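Local coordinates for GCN5-related N-acetyltransferase (Streptococcus suis, PDB 3G3S), which is of unassigned substrate but, as a GCN5-related N-acetyltransferase, probably transfers an acetyl group from acetyl-CoA to an amine, at residues Pro17-Ile20 with Ile21-Cys24; Trp221-Thr225 with Leu226-Lys230; Val153-Phe156 with Leu157-Leu161; Lys66-Gly70 with Lys71-Leu75. One frame throughout, in Å; residues are numbered along the deposited sequence.

Interaction 1. Residues Pro17-Ile20 with Ile21-Cys24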
loop_
_atom_site.group_PDB
_atom_site.type_symbol
_atom_site.label_atom_id
_atom_site.label_comp_id
_atom_site.label_asym_id
_atom_site.label_seq_id
_atom_site.Cartn_x
_atom_site.Cartn_y
_atom_site.Cartn_z
ATOM N N PRO A 17 11.495 -11.588 0.566
ATOM C CA PRO A 17 11.408 -10.680 -0.554
ATOM C C PRO A 17 10.885 -11.268 -1.894
ATOM O O PRO A 17 11.547 -11.157 -2.927
ATOM C CB PRO A 17 12.877 -10.193 -0.679
ATOM C CG PRO A 17 13.675 -11.390 -0.384
ATOM C CD PRO A 17 12.855 -12.117 0.742
ATOM N N GLU A 18 9.709 -11.901 -1.869
ATOM C CA GLU A 18 9.051 -12.354 -3.076
ATOM C C GLU A 18 7.902 -11.390 -3.353
ATOM O O GLU A 18 6.984 -11.265 -2.551
ATOM C CB GLU A 18 8.560 -13.783 -2.922
ATOM C CG GLU A 18 9.677 -14.795 -2.964
ATOM C CD GLU A 18 10.251 -15.033 -4.348
ATOM O OE1 GLU A 18 9.808 -14.402 -5.326
ATOM O OE2 GLU A 18 11.110 -15.946 -4.450
ATOM N N THR A 19 7.919 -10.737 -4.517
ATOM C CA THR A 19 6.968 -9.652 -4.745
ATOM C C THR A 19 5.510 -10.086 -4.812
ATOM O O THR A 19 4.642 -9.288 -4.557
ATOM C CB THR A 19 7.335 -8.762 -5.967
ATOM O OG1 THR A 19 6.905 -9.359 -7.185
ATOM C CG2 THR A 19 8.870 -8.437 -5.983
ATOM N N ILE A 20 5.244 -11.346 -5.138
ATOM C CA ILE A 20 3.864 -11.835 -5.197
ATOM C C ILE A 20 3.336 -11.908 -3.761
ATOM O O ILE A 20 2.119 -11.741 -3.525
ATOM C CB ILE A 20 3.788 -13.183 -5.915
ATOM C CG1 ILE A 20 4.067 -13.013 -7.412
ATOM C CG2 ILE A 20 2.386 -13.894 -5.675
ATOM C CD1 ILE A 20 4.490 -14.274 -8.123
ATOM N N ILE A 21 4.208 -12.202 -2.798
ATOM C CA ILE A 21 3.759 -12.128 -1.402
ATOM C C ILE A 21 3.410 -10.656 -1.125
ATOM O O ILE A 21 2.400 -10.325 -0.535
ATOM C CB ILE A 21 4.793 -12.637 -0.361
ATOM C CG1 ILE A 21 5.250 -14.070 -0.641
ATOM C CG2 ILE A 21 4.195 -12.510 1.093
ATOM C CD1 ILE A 21 6.435 -14.512 0.225
ATOM N N TRP A 22 4.269 -9.739 -1.556
ATOM C CA TRP A 22 3.952 -8.319 -1.393
ATOM C C TRP A 22 2.612 -7.953 -2.051
ATOM O O TRP A 22 1.790 -7.231 -1.461
ATOM C CB TRP A 22 5.079 -7.412 -1.965
ATOM C CG TRP A 22 6.430 -7.707 -1.448
ATOM C CD1 TRP A 22 6.765 -8.432 -0.346
ATOM C CD2 TRP A 22 7.669 -7.183 -1.965
ATOM N NE1 TRP A 22 8.128 -8.443 -0.181
ATOM C CE2 TRP A 22 8.699 -7.663 -1.147
ATOM C CE3 TRP A 22 7.989 -6.386 -3.051
ATOM C CZ2 TRP A 22 10.035 -7.372 -1.376
ATOM C CZ3 TRP A 22 9.315 -6.091 -3.284
ATOM C CH2 TRP A 22 10.322 -6.576 -2.448
ATOM N N THR A 23 2.374 -8.445 -3.265
ATOM C CA THR A 23 1.115 -8.210 -3.934
ATOM C C THR A 23 -0.049 -8.631 -3.033
ATOM O O THR A 23 -0.968 -7.837 -2.731
ATOM C CB THR A 23 1.083 -8.968 -5.249
ATOM O OG1 THR A 23 2.049 -8.350 -6.137
ATOM C CG2 THR A 23 -0.350 -8.977 -5.948
ATOM N N CYS A 24 0.035 -9.875 -2.597
ATOM C CA CYS A 24 -1.031 -10.452 -1.753
ATOM C C CYS A 24 -1.265 -9.697 -0.429
ATOM O O CYS A 24 -2.406 -9.435 -0.071
ATOM C CB CYS A 24 -0.763 -11.911 -1.507
ATOM S SG CYS A 24 -0.822 -12.930 -2.919
HETATM O O HOH W 1 4.147 -8.583 -7.731
#
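The first turn of helix 19-26 opens with E18 at the N-cap position and the W22 indole folded back over the chain that leads into the helix. The E18 carbonyl receives two backbone donors: I21 N at 2.9 Å makes a weak, bent bond, while W22 N reaches E18 O at 3.3 Å in a straighter one (161°). Regular i-to-i+4 bonding follows, T23 N to T19 O and C24 N to I20 O. W22 has CG anti to its carbonyl carbon (chi1 -53°), which carries the indole back toward the helix start; E18 O and T19 CA then lie over the same ring face, offset toward its rim. P17 meets the benzo part obliquely, and T19 CG2 touches its other corner, 3.6 Å from W22 CZ3. Y181 meets the indole edge-to-face. I20 packs on F53 and F55 of strand 52-58 and on strand 170-181; I21 packs on F55 and W16. T19 and T23, one turn apart, present their hydroxyls to the polar groups of E186 and S180 O respectively, pinning the helix to the neighbouring strands. One water bridges the two hydroxyls, donating to both, 2.9 Å from T19 OG1 and 2.6 Å from T23 OG1.

Interaction 2. Residues Trp221-Thr225 with Leu226-Lys230; sequences WDAHT and LTSLK. With CAC (cacodylate ion), chain D.
W221 and S228 meet through the indole N-H: NE1 donates to S228 OG at 3.0 Å, with an N-H...O angle of 140° and the oxygen tilted slightly out of the ring plane. S228 holds its hydroxyl anti to the backbone N (chi1 177°), a setting that carries OG off the helix toward the tryptophan. The same oxygen donates to O1 of a cacodylate ion, 2.6 Å from S228 OG, so it is both acceptor and donor. H224 N is a second donor to that O1, in a nearly straight bond of 2.9 Å. One methyl of the ion, C1, lies over the centre of the indole face, though closer than normal contact, so the exact placement of the ion is doubtful. The ion probably came from the crystallisation liquor, yet it marks a place where an anionic oxygen can be held by a backbone N-H and a hydroxyl beside an aromatic wall. T225 places OG1 between its backbone N and carbonyl carbon (chi1 58°), from where OG1 accepts S228 N at 3.0 Å. The T225 carbonyl takes L229 N, and A223 CB packs 3.9 Å from L229 CB across the turn. D222 points the other way, into a salt bridge with R99. The whole is a strand-to-helix turn of the GNAT fold, in which a threonine N-cap begins helix 226-235 shortly after strand 218-223.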
loop_
_atom_site.group_PDB
_atom_site.type_symbol
_atom_site.label_atom_id
_atom_site.label_comp_id
_atom_site.label_asym_id
_atom_site.label_seq_id
_atom_site.Cartn_x
_atom_site.Cartn_y
_atom_site.Cartn_z
ATOM N N TRP A 221 12.636 -10.356 -10.996
ATOM C CA TRP A 221 12.827 -11.662 -11.637
ATOM C C TRP A 221 12.946 -12.763 -10.580
ATOM O O TRP A 221 13.735 -12.657 -9.631
ATOM C CB TRP A 221 14.085 -11.669 -12.489
ATOM C CG TRP A 221 14.188 -12.776 -13.483
ATOM C CD1 TRP A 221 14.468 -14.090 -13.238
ATOM C CD2 TRP A 221 14.093 -12.653 -14.896
ATOM N NE1 TRP A 221 14.530 -14.798 -14.405
ATOM C CE2 TRP A 221 14.308 -13.948 -15.448
ATOM C CE3 TRP A 221 13.831 -11.583 -15.759
ATOM C CZ2 TRP A 221 14.243 -14.200 -16.815
ATOM C CZ3 TRP A 221 13.779 -11.838 -17.136
ATOM C CH2 TRP A 221 13.988 -13.139 -17.641
ATOM N N ASP A 222 12.160 -13.818 -10.740
ATOM C CA ASP A 222 12.237 -14.967 -9.871
ATOM C C ASP A 222 12.291 -16.143 -10.858
ATOM O O ASP A 222 11.329 -16.433 -11.555
ATOM C CB ASP A 222 11.048 -15.024 -8.932
ATOM C CG ASP A 222 11.267 -15.911 -7.757
ATOM O OD1 ASP A 222 12.133 -15.625 -6.913
ATOM O OD2 ASP A 222 10.458 -16.872 -7.611
ATOM N N ALA A 223 13.456 -16.770 -10.950
ATOM C CA ALA A 223 13.744 -17.761 -11.971
ATOM C C ALA A 223 13.108 -19.125 -11.713
ATOM O O ALA A 223 13.379 -19.756 -10.703
ATOM C CB ALA A 223 15.260 -17.904 -12.129
ATOM N N HIS A 224 12.316 -19.594 -12.669
ATOM C CA HIS A 224 11.685 -20.905 -12.571
ATOM C C HIS A 224 12.670 -22.038 -12.799
ATOM O O HIS A 224 12.467 -23.153 -12.323
ATOM C CB HIS A 224 10.551 -21.026 -13.579
ATOM C CG HIS A 224 9.733 -22.277 -13.426
ATOM N ND1 HIS A 224 9.063 -22.594 -12.262
ATOM C CD2 HIS A 224 9.438 -23.266 -14.310
ATOM C CE1 HIS A 224 8.392 -23.723 -12.431
ATOM N NE2 HIS A 224 8.603 -24.153 -13.667
ATOM N N THR A 225 13.754 -21.744 -13.518
ATOM C CA THR A 225 14.769 -22.730 -13.861
ATOM C C THR A 225 16.152 -22.086 -13.904
ATOM O O THR A 225 16.281 -20.867 -13.945
ATOM C CB THR A 225 14.522 -23.237 -15.253
ATOM O OG1 THR A 225 14.546 -22.113 -16.139
ATOM C CG2 THR A 225 13.157 -23.933 -15.367
ATOM N N LEU A 226 17.180 -22.914 -13.914
ATOM C CA LEU A 226 18.543 -22.430 -14.061
ATOM C C LEU A 226 18.698 -21.644 -15.363
ATOM O O LEU A 226 19.417 -20.638 -15.416
ATOM C CB LEU A 226 19.537 -23.601 -14.048
ATOM C CG LEU A 226 20.135 -24.019 -12.724
ATOM C CD1 LEU A 226 20.687 -25.447 -12.803
ATOM C CD2 LEU A 226 21.216 -22.995 -12.313
ATOM N N THR A 227 18.036 -22.113 -16.418
ATOM C CA THR A 227 18.083 -21.457 -17.698
ATOM C C THR A 227 17.548 -20.048 -17.558
ATOM O O THR A 227 18.106 -19.089 -18.111
ATOM C CB THR A 227 17.249 -22.243 -18.728
ATOM O OG1 THR A 227 17.902 -23.480 -18.975
ATOM C CG2 THR A 227 17.107 -21.515 -20.040
ATOM N N SER A 228 16.457 -19.923 -16.814
ATOM C CA SER A 228 15.869 -18.628 -16.578
ATOM C C SER A 228 16.797 -17.751 -15.751
ATOM O O SER A 228 16.850 -16.537 -15.971
ATOM C CB SER A 228 14.539 -18.759 -15.854
ATOM O OG SER A 228 14.063 -17.467 -15.589
ATOM N N LEU A 229 17.526 -18.361 -14.816
ATOM C CA LEU A 229 18.444 -17.619 -13.974
ATOM C C LEU A 229 19.545 -17.045 -14.837
ATOM O O LEU A 229 19.871 -15.855 -14.715
ATOM C CB LEU A 229 19.049 -18.488 -12.873
ATOM C CG LEU A 229 20.157 -17.810 -12.062
ATOM C CD1 LEU A 229 19.645 -16.540 -11.370
ATOM C CD2 LEU A 229 20.742 -18.783 -11.092
ATOM N N LYS A 230 20.094 -17.897 -15.712
ATOM C CA LYS A 230 21.198 -17.474 -16.596
ATOM C C LYS A 230 20.804 -16.322 -17.502
ATOM O O LYS A 230 21.627 -15.462 -17.781
ATOM C CB LYS A 230 21.752 -18.654 -17.391
ATOM C CG LYS A 230 22.552 -19.646 -16.531
HETATM AS AS CAC D . 10.492 -16.411 -15.010
HETATM O O1 CAC D . 11.551 -17.834 -14.857
HETATM O O2 CAC D . 9.470 -16.347 -13.600
HETATM C C1 CAC D . 11.327 -14.648 -15.294
HETATM C C2 CAC D . 9.305 -16.490 -16.597
#

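Interaction 3. Residues Val153-Phe156 with Leu157-Leu161; sequences VEQF and LDLGL
F156 lays one ring face against G160: the glycine CA stands over it, offset toward the rim and 4.2 Å from F156 CD1. With CG anti to the backbone N (chi1 176°), the phenyl is carried along the helix toward its C-terminal end, and because G160 bears no side chain the ring can settle directly beside its backbone. Farther along, F156 CZ approaches L161 N obliquely at 3.9 Å. The F156 carbonyl accepts G160 N at 2.7 Å, the last of four consecutive i-to-i+4 bonds across this piece and noticeably bent (137°). The bond before it is much straighter, L159 N to Q155 O at 2.8 Å. G160 is also where the chain leaves helical angles, so the ring covers the point at which the helix gives way to an extended strand. On another flank V153 and L157 run side by side, pointing the same way, with V153 CG2 4.1 Å from L157 CD1. Q155 and L159 instead slant across one another, Q155 CG meeting L159 CD1 at 4.0 Å, while the amide end of Q155 bonds back to I151 N. E154, bent at chi2, forms a salt bridge with R131. The short helix 153-159 therefore lies with V153 and L157 on helix 131-139, with F156 buried edge-to-face against Y150 and over S176 and S177 of strand 170-181, and with L161 leading into strand 162-167 and packing on L208, A211 and C212 of helix 200-214.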
loop_
_atom_site.group_PDB
_atom_site.type_symbol
_atom_site.label_atom_id
_atom_site.label_comp_id
_atom_site.label_asym_id
_atom_site.label_seq_id
_atom_site.Cartn_x
_atom_site.Cartn_y
_atom_site.Cartn_z
ATOM N N VAL A 153 -8.924 -7.181 -19.161
ATOM C CA VAL A 153 -8.053 -6.277 -19.924
ATOM C C VAL A 153 -7.869 -4.900 -19.259
ATOM O O VAL A 153 -6.790 -4.291 -19.298
ATOM C CB VAL A 153 -8.578 -6.136 -21.380
ATOM C CG1 VAL A 153 -9.965 -5.519 -21.395
ATOM C CG2 VAL A 153 -7.605 -5.339 -22.245
ATOM N N GLU A 154 -8.934 -4.430 -18.627
ATOM C CA GLU A 154 -8.963 -3.149 -17.969
ATOM C C GLU A 154 -7.975 -3.145 -16.806
ATOM O O GLU A 154 -7.160 -2.228 -16.669
ATOM C CB GLU A 154 -10.389 -2.861 -17.450
ATOM C CG GLU A 154 -11.530 -3.051 -18.494
ATOM C CD GLU A 154 -11.423 -2.091 -19.636
ATOM O OE1 GLU A 154 -10.565 -1.184 -19.562
ATOM O OE2 GLU A 154 -12.223 -2.210 -20.588
ATOM N N GLN A 155 -8.046 -4.170 -15.965
ATOM C CA GLN A 155 -7.094 -4.298 -14.876
ATOM C C GLN A 155 -5.660 -4.478 -15.427
ATOM O O GLN A 155 -4.715 -3.837 -14.947
ATOM C CB GLN A 155 -7.474 -5.456 -13.973
ATOM C CG GLN A 155 -6.811 -5.363 -12.613
ATOM C CD GLN A 155 -7.008 -6.589 -11.757
ATOM O OE1 GLN A 155 -6.781 -7.724 -12.195
ATOM N NE2 GLN A 155 -7.338 -6.363 -10.502
ATOM N N PHE A 156 -5.485 -5.313 -16.453
ATOM C CA PHE A 156 -4.146 -5.501 -16.994
ATOM C C PHE A 156 -3.584 -4.186 -17.490
ATOM O O PHE A 156 -2.462 -3.846 -17.174
ATOM C CB PHE A 156 -4.083 -6.503 -18.137
ATOM C CG PHE A 156 -2.713 -6.605 -18.724
ATOM C CD1 PHE A 156 -1.745 -7.367 -18.088
ATOM C CD2 PHE A 156 -2.370 -5.893 -19.872
ATOM C CE1 PHE A 156 -0.459 -7.451 -18.575
ATOM C CE2 PHE A 156 -1.075 -5.972 -20.386
ATOM C CZ PHE A 156 -0.111 -6.735 -19.711
ATOM N N LEU A 157 -4.363 -3.439 -18.261
ATOM C CA LEU A 157 -3.865 -2.155 -18.768
ATOM C C LEU A 157 -3.638 -1.135 -17.643
ATOM O O LEU A 157 -2.728 -0.338 -17.701
ATOM C CB LEU A 157 -4.819 -1.590 -19.837
ATOM C CG LEU A 157 -4.843 -2.311 -21.184
ATOM C CD1 LEU A 157 -5.849 -1.681 -22.126
ATOM C CD2 LEU A 157 -3.458 -2.316 -21.817
ATOM N N ASP A 158 -4.442 -1.186 -16.591
ATOM C CA ASP A 158 -4.293 -0.268 -15.491
ATOM C C ASP A 158 -3.067 -0.572 -14.624
ATOM O O ASP A 158 -2.241 0.323 -14.356
ATOM C CB ASP A 158 -5.558 -0.339 -14.649
ATOM C CG ASP A 158 -5.595 0.702 -13.559
ATOM O OD1 ASP A 158 -5.035 1.815 -13.755
ATOM O OD2 ASP A 158 -6.206 0.403 -12.504
ATOM N N LEU A 159 -2.931 -1.839 -14.212
ATOM C CA LEU A 159 -1.885 -2.272 -13.270
ATOM C C LEU A 159 -0.727 -3.082 -13.852
ATOM O O LEU A 159 0.323 -3.197 -13.218
ATOM C CB LEU A 159 -2.525 -3.134 -12.175
ATOM C CG LEU A 159 -3.724 -2.554 -11.407
ATOM C CD1 LEU A 159 -4.134 -3.537 -10.300
ATOM C CD2 LEU A 159 -3.410 -1.204 -10.818
ATOM N N GLY A 160 -0.926 -3.678 -15.019
ATOM C CA GLY A 160 0.091 -4.523 -15.616
ATOM C C GLY A 160 0.870 -3.782 -16.675
ATOM O O GLY A 160 0.566 -2.642 -17.008
ATOM N N LEU A 161 1.864 -4.464 -17.224
ATOM C CA LEU A 161 2.720 -3.914 -18.248
ATOM C C LEU A 161 3.389 -5.095 -18.957
ATOM O O LEU A 161 3.847 -6.060 -18.309
ATOM C CB LEU A 161 3.781 -3.007 -17.614
ATOM C CG LEU A 161 4.758 -2.332 -18.587
ATOM C CD1 LEU A 161 3.982 -1.375 -19.478
ATOM C CD2 LEU A 161 5.868 -1.624 -17.843
#

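Interaction 4. Residues Lys66-Gly70 with Lys71-Leu75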
loop_
_atom_site.group_PDB
_atom_site.type_symbol
_atom_site.label_atom_id
_atom_site.label_comp_id
_atom_site.label_asym_id
_atom_site.label_seq_id
_atom_site.Cartn_x
_atom_site.Cartn_y
_atom_site.Cartn_z
ATOM N N LYS A 66 -4.699 -27.739 1.534
ATOM C CA LYS A 66 -5.928 -28.156 0.855
ATOM C C LYS A 66 -6.493 -27.100 -0.080
ATOM O O LYS A 66 -7.000 -27.432 -1.157
ATOM C CB LYS A 66 -6.996 -28.549 1.867
ATOM C CG LYS A 66 -6.634 -29.826 2.582
ATOM C CD LYS A 66 -7.712 -30.251 3.554
ATOM C CE LYS A 66 -7.353 -31.580 4.208
ATOM N NZ LYS A 66 -8.545 -32.184 4.884
ATOM N N ILE A 67 -6.374 -25.834 0.318
ATOM C CA ILE A 67 -6.837 -24.717 -0.482
ATOM C C ILE A 67 -6.086 -24.679 -1.810
ATOM O O ILE A 67 -6.615 -24.210 -2.817
ATOM C CB ILE A 67 -6.611 -23.352 0.247
ATOM C CG1 ILE A 67 -7.383 -23.264 1.558
ATOM C CG2 ILE A 67 -7.020 -22.177 -0.639
ATOM C CD1 ILE A 67 -7.081 -22.014 2.334
ATOM N N CYS A 68 -4.855 -25.165 -1.823
ATOM C CA CYS A 68 -4.054 -25.193 -3.032
ATOM C C CYS A 68 -4.331 -26.361 -3.952
ATOM O O CYS A 68 -3.876 -26.357 -5.081
ATOM C CB CYS A 68 -2.574 -25.223 -2.655
ATOM S SG CYS A 68 -2.087 -23.820 -1.654
ATOM N N GLU A 69 -5.069 -27.357 -3.473
ATOM C CA GLU A 69 -5.300 -28.567 -4.263
ATOM C C GLU A 69 -6.177 -28.297 -5.459
ATOM O O GLU A 69 -7.059 -27.457 -5.400
ATOM C CB GLU A 69 -5.945 -29.647 -3.407
ATOM C CG GLU A 69 -5.031 -30.202 -2.372
ATOM C CD GLU A 69 -5.732 -31.180 -1.444
ATOM O OE1 GLU A 69 -6.867 -31.534 -1.748
ATOM O OE2 GLU A 69 -5.157 -31.567 -0.408
ATOM N N GLY A 70 -5.922 -29.021 -6.545
ATOM C CA GLY A 70 -6.700 -28.877 -7.757
ATOM C C GLY A 70 -6.456 -27.600 -8.549
ATOM O O GLY A 70 -7.311 -27.196 -9.355
ATOM N N LYS A 71 -5.307 -26.967 -8.321
ATOM C CA LYS A 71 -4.932 -25.757 -9.042
ATOM C C LYS A 71 -3.602 -25.942 -9.743
ATOM O O LYS A 71 -2.747 -26.694 -9.292
ATOM C CB LYS A 71 -4.825 -24.574 -8.085
ATOM C CG LYS A 71 -6.114 -24.184 -7.439
ATOM C CD LYS A 71 -5.878 -23.026 -6.493
ATOM C CE LYS A 71 -7.153 -22.459 -5.999
ATOM N NZ LYS A 71 -7.956 -23.457 -5.230
ATOM N N ASN A 72 -3.433 -25.237 -10.860
ATOM C CA ASN A 72 -2.175 -25.232 -11.577
ATOM C C ASN A 72 -1.249 -24.314 -10.771
ATOM O O ASN A 72 -1.074 -23.143 -11.113
ATOM C CB ASN A 72 -2.416 -24.704 -12.982
ATOM C CG ASN A 72 -1.157 -24.635 -13.799
ATOM O OD1 ASN A 72 -0.187 -25.361 -13.529
ATOM N ND2 ASN A 72 -1.150 -23.747 -14.818
ATOM N N ILE A 73 -0.646 -24.863 -9.720
ATOM C CA ILE A 73 0.039 -24.058 -8.681
ATOM C C ILE A 73 1.453 -24.436 -8.345
ATOM O O ILE A 73 1.812 -25.621 -8.392
ATOM C CB ILE A 73 -0.807 -24.141 -7.340
ATOM C CG1 ILE A 73 -0.351 -23.124 -6.310
ATOM C CG2 ILE A 73 -0.744 -25.531 -6.744
ATOM C CD1 ILE A 73 -1.396 -22.744 -5.305
ATOM N N ILE A 74 2.283 -23.410 -8.080
ATOM C CA ILE A 74 3.623 -23.608 -7.523
ATOM C C ILE A 74 3.506 -23.309 -6.007
ATOM O O ILE A 74 3.120 -22.189 -5.617
ATOM C CB ILE A 74 4.752 -22.735 -8.205
ATOM C CG1 ILE A 74 4.843 -23.049 -9.723
ATOM C CG2 ILE A 74 6.113 -22.943 -7.482
ATOM C CD1 ILE A 74 5.831 -22.115 -10.518
ATOM N N LEU A 75 3.762 -24.331 -5.176
ATOM C CA LEU A 75 3.767 -24.214 -3.726
ATOM C C LEU A 75 5.166 -23.810 -3.279
ATOM O O LEU A 75 6.151 -24.482 -3.635
ATOM C CB LEU A 75 3.461 -25.545 -3.055
ATOM C CG LEU A 75 2.152 -26.204 -3.416
ATOM C CD1 LEU A 75 1.996 -27.476 -2.596
ATOM C CD2 LEU A 75 1.034 -25.253 -3.146
#
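C68 packs closely against the following strand, its CB lying 3.8 Å from I73 CD1. L75 adds to this in one of its two conformers, where CD2 comes 3.6 Å from C68 CB; that part of the packing is conditional. I73 sends its long branch toward the cysteine by keeping CG1 anti to the backbone N (chi1 -168°), and its CG2 rests against C68 O at 3.6 Å. This apolar patch is closed by L44 and L46 of strand 42-48 and by W248, whose indole N-H bonds to C68 O. The other side of the contact is looser and faces solvent. There a type II turn from C68 to K71 reverses the chain, with G70 exposed and holding the positive phi (73°) of its third position. K71 bends back over this turn from the strand side, extended until a kink at its last torsion, and sets NZ 2.9 Å from I67 O, almost in line with the carbonyl (C=O...N 173°). The turn joins helix 62-68 to strand 73-77 within the beta-alpha-beta unit that begins with strand 52-58. Chemically, the contact is apolar within and charged at its margin: the lysine ammonium satisfies a carbonyl at the helix C-terminus, where its positive charge probably complements the negative end of the helix dipole.

In the fold
Interaction 1 is the most buried of the four, interaction 3 lies at the surface, and interactions 2 and 4 are partly buried. All are local: interaction 1 covers the first turns of helix 19-26, interaction 3 the whole short helix 153-159 and its exit, whereas 2 and 4 are turns, strand-to-helix and helix-to-strand, reaching one mixed sheet. Interactions 1 and 2 touch at a pair of carboxylates, E18 OE2 being 2.7 Å from D222 OD1. Interactions 2 and 4 meet through packing, H224 against I74. A bridging water and two threonine hydroxyls serve interaction 1, an anion-binding hydroxyl interaction 2, backbone bonds and F156 on G160 interaction 3, a lysine-to-carbonyl bond interaction 4.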